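Local coordinates for Glyoxalase/Bleomycin resistance protein (Bacillus cereus ATCC 14579, PDB 1XQA) that is of unknown function but binds a magnesium ion and may act as a glyoxalase or related enzyme of the vicinal oxygen chelate superfamily, at residues Val15-Phe20 / Gly105-Glu110; Glu19-Tyr24 / Phe46-Met51. All blocks are in the same frame, centred on the assembly; numbering follows the deposited sequence.

Both contacts are buried, apolar and centred close to the middle of the chain, and both use helix 14-25, sharing Glu19 and Phe20. Contact 1 sets the helix against the turn and strand at 105-110, part of the sheet that carries the magnesium ligand Glu110; it mixes aromatic rings, an isoleucine and bare glycine backbone. Contact 2 sets it against strand 47-52 of the other sheet and is smaller (99 against 155 Å²), made of leucine methyls alone. The two touch at Ala17, whose CB lies 4.0 Å from Leu50 CD1, and where Leu21 packs on Ile109. Neither contact includes a hydrogen bond across its segments; Arg18 of the helix hydrogen-bonds to Cys29 of the second subunit.

Contact 1 of 2, residues Val15-Phe20 / Gly105-Glu110; sequences VAAREF and GGFTIE
Phe20 and Ile109 make the closest approach between helix segment 15-20 and the turn and strand at 105-110. Their apolar contact runs from Phe20 CE2 to Ile109 CD1, 3.9 Å apart, with the methyl at the edge of the ring and close to its plane. The two side chains pass each other in opposite directions. The phenyl group gets there because its CG stands anti to the backbone N (chi1 -176°), and Ile109 answers with a nearly straight outer branch (chi2 172°) that carries CD1 out to the rim.

A turn of helix earlier, Ala17 CB points at the loop. Phe107 CE2 comes within 4.4 Å of this methyl, so here too a methyl lies at the edge of a ring rather than over its face.

The third kind of contact involves backbone. Ala17 and Gly105 bring their CA atoms to 5.0 Å, and Ala17 CB is 4.5 Å from Gly105 CA; with no side chain between them, the loop can pass close to the helix. The positive phi of Gly105 (96°) belongs to the turn that leads into strand 107-112.

In the strand Ile109 faces the helix, while the next residue, Glu110, binds the magnesium ion with His63, as expected of a vicinal oxygen chelate protein. The cluster is completed by Phe86, whose ring meets that of Phe20, and by Ala103 of strand 97-103, which touches both Phe20 and Ile109, so helix 14-25 lies against two neighbouring strands of the metal-bearing sheet.

Contact 2 of 2, residues Glu19-Tyr24 / Phe46-Met51; sequences EFLEKY and FILTLM
Leu21 meets Leu48 and Leu50 where helix 14-25 packs against a sheet of the vicinal oxygen chelate fold, which is built from beta-alpha-beta-beta-beta units. The helix lies in sequence between strands 6-11 and 28-33, both in the same sheet as strand 47-52, and segments 19-24 and 46-51 bury 99 Å² between them. The backbones stay well apart, with 10.3 Å between Leu21 CA and Leu48 CA, and side chains alone bridge the gap.

Leu21 carries the helix side of the contact. Its CB points at the strand but serves only as a stem. CG stands anti to the carbonyl carbon (chi1 -70°) and is still 4.8 Å from Leu48 CD2. There the chain forks. CD2 turns to the other sheet and packs at 3.8 Å against CD1 of Ile109, a residue of contact 1. CD1 goes on to the strand and does all the close touching there: it meets Leu48 CD2 at 3.7 Å and also both methyls of Leu50. The two partners, separated by Thr49, project from the same side of the strand yet approach differently. Leu48 crosses Leu21 at about a right angle, whereas Leu50 and Leu21 extend toward each other tip to tip.

Around this patch, Leu27 touches both Leu21 and Leu48, and Leu50 also packs on Ala17 and Arg18 one turn earlier in the helix. Thr49 points to the other side of the strand and hydrogen-bonds to Asn8 of strand 6-11. At the end of Leu21, CD1 faces the fork of Leu50, 3.9 Å from Leu50 CD2 and 4.1 Å from Leu50 CD1.

Contact 1 of 2, residues Val15-Phe20 / Gly105-Glu110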
loop_
_atom_site.group_PDB
_atom_site.type_symbol
_atom_site.label_atom_id
_atom_site.label_comp_id
_atom_site.label_asym_id
_atom_site.label_seq_id
_atom_site.Cartn_x
_atom_site.Cartn_y
_atom_site.Cartn_z
ATOM N N VAL A 15 10.654 6.746 5.407
ATOM C CA VAL A 15 10.447 5.513 4.643
ATOM C C VAL A 15 9.398 4.624 5.305
ATOM O O VAL A 15 8.492 4.137 4.642
ATOM C CB VAL A 15 11.782 4.742 4.459
ATOM C CG1 VAL A 15 11.541 3.424 3.763
ATOM C CG2 VAL A 15 12.766 5.594 3.672
ATOM N N ALA A 16 9.531 4.425 6.614
ATOM C CA ALA A 16 8.611 3.572 7.379
ATOM C C ALA A 16 7.199 4.163 7.458
ATOM O O ALA A 16 6.209 3.418 7.325
ATOM C CB ALA A 16 9.143 3.328 8.773
ATOM N N ALA A 17 7.117 5.473 7.699
ATOM C CA ALA A 17 5.828 6.169 7.743
ATOM C C ALA A 17 5.148 6.086 6.385
ATOM O O ALA A 17 3.967 5.774 6.318
ATOM C CB ALA A 17 5.976 7.615 8.182
ATOM N N ARG A 18 5.904 6.324 5.309
ATOM C CA ARG A 18 5.339 6.239 3.947
ATOM C C ARG A 18 4.725 4.880 3.636
ATOM O O ARG A 18 3.597 4.780 3.142
ATOM C CB ARG A 18 6.416 6.557 2.919
ATOM C CG ARG A 18 5.985 6.358 1.473
ATOM C CD ARG A 18 7.116 6.661 0.541
ATOM N NE ARG A 18 6.812 6.217 -0.815
ATOM C CZ ARG A 18 7.670 6.269 -1.830
ATOM N NH1 ARG A 18 8.902 6.767 -1.658
ATOM N NH2 ARG A 18 7.291 5.850 -3.028
ATOM N N GLU A 19 5.473 3.818 3.910
ATOM C CA GLU A 19 5.031 2.502 3.497
ATOM C C GLU A 19 3.780 2.070 4.289
ATOM O O GLU A 19 2.890 1.429 3.742
ATOM C CB GLU A 19 6.195 1.498 3.543
ATOM C CG GLU A 19 6.372 0.768 4.835
ATOM C CD GLU A 19 7.681 -0.022 4.903
ATOM O OE1 GLU A 19 8.133 -0.289 6.046
ATOM O OE2 GLU A 19 8.254 -0.347 3.833
ATOM N N PHE A 20 3.712 2.466 5.559
ATOM C CA PHE A 20 2.540 2.219 6.406
ATOM C C PHE A 20 1.308 2.952 5.855
ATOM O O PHE A 20 0.224 2.369 5.730
ATOM C CB PHE A 20 2.825 2.692 7.836
ATOM C CG PHE A 20 1.722 2.390 8.811
ATOM C CD1 PHE A 20 1.574 1.098 9.323
ATOM C CD2 PHE A 20 0.840 3.402 9.241
ATOM C CE1 PHE A 20 0.570 0.812 10.251
ATOM C CE2 PHE A 20 -0.174 3.119 10.172
ATOM C CZ PHE A 20 -0.305 1.811 10.673
ATOM N N GLY A 105 7.142 5.867 12.425
ATOM C CA GLY A 105 7.544 7.270 12.362
ATOM C C GLY A 105 7.192 8.078 13.602
ATOM O O GLY A 105 7.667 9.204 13.762
ATOM N N GLY A 106 6.364 7.524 14.488
ATOM C CA GLY A 106 6.183 8.115 15.820
ATOM C C GLY A 106 5.038 9.094 16.033
ATOM O O GLY A 106 5.196 10.083 16.764
ATOM N N PHE A 107 3.894 8.818 15.413
ATOM C CA PHE A 107 2.667 9.587 15.637
ATOM C C PHE A 107 1.471 8.643 15.675
ATOM O O PHE A 107 1.546 7.511 15.183
ATOM C CB PHE A 107 2.477 10.648 14.543
ATOM C CG PHE A 107 2.270 10.073 13.182
ATOM C CD1 PHE A 107 0.989 9.965 12.644
ATOM C CD2 PHE A 107 3.353 9.606 12.436
ATOM C CE1 PHE A 107 0.794 9.413 11.384
ATOM C CE2 PHE A 107 3.168 9.052 11.184
ATOM C CZ PHE A 107 1.872 8.953 10.651
ATOM N N THR A 108 0.370 9.114 16.252
ATOM C CA THR A 108 -0.833 8.308 16.433
ATOM C C THR A 108 -1.824 8.634 15.333
ATOM O O THR A 108 -2.005 9.811 14.983
ATOM C CB THR A 108 -1.456 8.608 17.802
ATOM O OG1 THR A 108 -0.490 8.269 18.806
ATOM C CG2 THR A 108 -2.756 7.814 18.029
ATOM N N ILE A 109 -2.472 7.591 14.808
ATOM C CA ILE A 109 -3.506 7.728 13.818
ATOM C C ILE A 109 -4.833 7.275 14.427
ATOM O O ILE A 109 -4.897 6.300 15.176
ATOM C CB ILE A 109 -3.186 6.865 12.563
ATOM C CG1 ILE A 109 -2.103 7.553 11.719
ATOM C CG2 ILE A 109 -4.452 6.609 11.734
ATOM C CD1 ILE A 109 -1.565 6.701 10.560
ATOM N N GLU A 110 -5.882 8.015 14.119
ATOM C CA GLU A 110 -7.236 7.627 14.495
ATOM C C GLU A 110 -7.994 7.081 13.281
ATOM O O GLU A 110 -7.923 7.639 12.182
ATOM C CB GLU A 110 -7.944 8.874 15.030
ATOM C CG GLU A 110 -9.403 8.709 15.330
ATOM C CD GLU A 110 -10.104 10.054 15.435
ATOM O OE1 GLU A 110 -9.584 11.037 14.870
ATOM O OE2 GLU A 110 -11.176 10.122 16.060
#

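Contact 2 of 2, residues Glu19-Tyr24 / Phe46-Met51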
loop_
_atom_site.group_PDB
_atom_site.type_symbol
_atom_site.label_atom_id
_atom_site.label_comp_id
_atom_site.label_asym_id
_atom_site.label_seq_id
_atom_site.Cartn_x
_atom_site.Cartn_y
_atom_site.Cartn_z
ATOM N N GLU A 19 5.473 3.818 3.910
ATOM C CA GLU A 19 5.031 2.502 3.497
ATOM C C GLU A 19 3.780 2.070 4.289
ATOM O O GLU A 19 2.890 1.429 3.742
ATOM C CB GLU A 19 6.195 1.498 3.543
ATOM C CG GLU A 19 6.372 0.768 4.835
ATOM C CD GLU A 19 7.681 -0.022 4.903
ATOM O OE1 GLU A 19 8.133 -0.289 6.046
ATOM O OE2 GLU A 19 8.254 -0.347 3.833
ATOM N N PHE A 20 3.712 2.466 5.559
ATOM C CA PHE A 20 2.540 2.219 6.406
ATOM C C PHE A 20 1.308 2.952 5.855
ATOM O O PHE A 20 0.224 2.369 5.730
ATOM C CB PHE A 20 2.825 2.692 7.836
ATOM C CG PHE A 20 1.722 2.390 8.811
ATOM C CD1 PHE A 20 1.574 1.098 9.323
ATOM C CD2 PHE A 20 0.840 3.402 9.241
ATOM C CE1 PHE A 20 0.570 0.812 10.251
ATOM C CE2 PHE A 20 -0.174 3.119 10.172
ATOM C CZ PHE A 20 -0.305 1.811 10.673
ATOM N N LEU A 21 1.492 4.226 5.488
ATOM C CA LEU A 21 0.382 5.036 4.962
ATOM C C LEU A 21 -0.105 4.522 3.608
ATOM O O LEU A 21 -1.315 4.538 3.321
ATOM C CB LEU A 21 0.776 6.517 4.898
ATOM C CG LEU A 21 0.914 7.201 6.254
ATOM C CD1 LEU A 21 1.701 8.516 6.085
ATOM C CD2 LEU A 21 -0.455 7.420 6.944
ATOM N N GLU A 22 0.830 4.043 2.792
ATOM C CA GLU A 22 0.478 3.396 1.521
ATOM C C GLU A 22 -0.303 2.116 1.721
ATOM O O GLU A 22 -1.364 1.938 1.132
ATOM C CB GLU A 22 1.723 3.117 0.684
ATOM C CG GLU A 22 2.326 4.401 0.155
ATOM C CD GLU A 22 3.720 4.229 -0.408
ATOM O OE1 GLU A 22 4.345 3.170 -0.197
ATOM O OE2 GLU A 22 4.199 5.185 -1.037
ATOM N N LYS A 23 0.211 1.235 2.570
ATOM C CA LYS A 23 -0.399 -0.072 2.766
ATOM C C LYS A 23 -1.790 -0.005 3.391
ATOM O O LYS A 23 -2.739 -0.612 2.872
ATOM C CB LYS A 23 0.507 -0.949 3.627
ATOM C CG LYS A 23 0.017 -2.401 3.705
ATOM C CD LYS A 23 1.014 -3.279 4.384
ATOM C CE LYS A 23 0.469 -4.688 4.467
ATOM N NZ LYS A 23 1.524 -5.668 4.887
ATOM N N TYR A 24 -1.917 0.737 4.487
ATOM C CA TYR A 24 -3.159 0.709 5.280
ATOM C C TYR A 24 -4.161 1.825 4.957
ATOM O O TYR A 24 -5.372 1.674 5.183
ATOM C CB TYR A 24 -2.833 0.657 6.783
ATOM C CG TYR A 24 -2.094 -0.608 7.130
ATOM C CD1 TYR A 24 -2.775 -1.830 7.226
ATOM C CD2 TYR A 24 -0.712 -0.609 7.298
ATOM C CE1 TYR A 24 -2.093 -3.008 7.496
ATOM C CE2 TYR A 24 -0.018 -1.795 7.583
ATOM C CZ TYR A 24 -0.724 -2.983 7.681
ATOM O OH TYR A 24 -0.033 -4.140 7.952
ATOM N N PHE A 46 -5.689 16.345 -0.281
ATOM C CA PHE A 46 -4.968 16.804 0.907
ATOM C C PHE A 46 -3.504 16.410 0.742
ATOM O O PHE A 46 -3.210 15.305 0.258
ATOM C CB PHE A 46 -5.539 16.163 2.179
ATOM C CG PHE A 46 -5.046 16.805 3.461
ATOM C CD1 PHE A 46 -5.774 17.824 4.069
ATOM C CD2 PHE A 46 -3.863 16.377 4.067
ATOM C CE1 PHE A 46 -5.322 18.407 5.262
ATOM C CE2 PHE A 46 -3.402 16.965 5.249
ATOM C CZ PHE A 46 -4.134 17.975 5.843
ATOM N N ILE A 47 -2.593 17.304 1.124
ATOM C CA ILE A 47 -1.157 17.045 1.020
ATOM C C ILE A 47 -0.555 16.801 2.394
ATOM O O ILE A 47 -0.492 17.710 3.215
ATOM C CB ILE A 47 -0.391 18.241 0.379
ATOM C CG1 ILE A 47 -1.027 18.668 -0.948
ATOM C CG2 ILE A 47 1.130 17.938 0.241
ATOM C CD1 ILE A 47 -0.908 17.672 -2.019
ATOM N N LEU A 48 -0.079 15.585 2.622
ATOM C CA LEU A 48 0.619 15.253 3.860
ATOM C C LEU A 48 2.085 15.047 3.562
ATOM O O LEU A 48 2.450 14.050 2.935
ATOM C CB LEU A 48 0.031 13.968 4.461
ATOM C CG LEU A 48 0.784 13.378 5.667
ATOM C CD1 LEU A 48 0.624 14.276 6.857
ATOM C CD2 LEU A 48 0.273 11.971 5.986
ATOM N N THR A 49 2.942 15.989 3.959
ATOM C CA THR A 49 4.357 15.782 3.757
ATOM C C THR A 49 4.993 15.184 5.008
ATOM O O THR A 49 4.677 15.561 6.138
ATOM C CB THR A 49 5.075 17.080 3.329
ATOM O OG1 THR A 49 4.709 18.134 4.226
ATOM C CG2 THR A 49 4.637 17.494 1.958
ATOM N N LEU A 50 5.862 14.206 4.798
ATOM C CA LEU A 50 6.547 13.546 5.892
ATOM C C LEU A 50 7.962 14.047 5.861
ATOM O O LEU A 50 8.593 14.014 4.814
ATOM C CB LEU A 50 6.518 12.030 5.688
ATOM C CG LEU A 50 5.176 11.310 5.523
ATOM C CD1 LEU A 50 5.433 9.903 4.986
ATOM C CD2 LEU A 50 4.398 11.253 6.848
HETATM N N MSE A 51 8.471 14.516 6.997
HETATM C CA MSE A 51 9.780 15.131 7.036
HETATM C C MSE A 51 10.585 14.526 8.179
HETATM O O MSE A 51 10.133 14.518 9.321
HETATM C CB MSE A 51 9.651 16.650 7.194
HETATM C CG MSE A 51 10.968 17.368 7.275
HETATM SE SE MSE A 51 10.778 19.315 7.160
HETATM C CE MSE A 51 9.850 19.463 5.489
#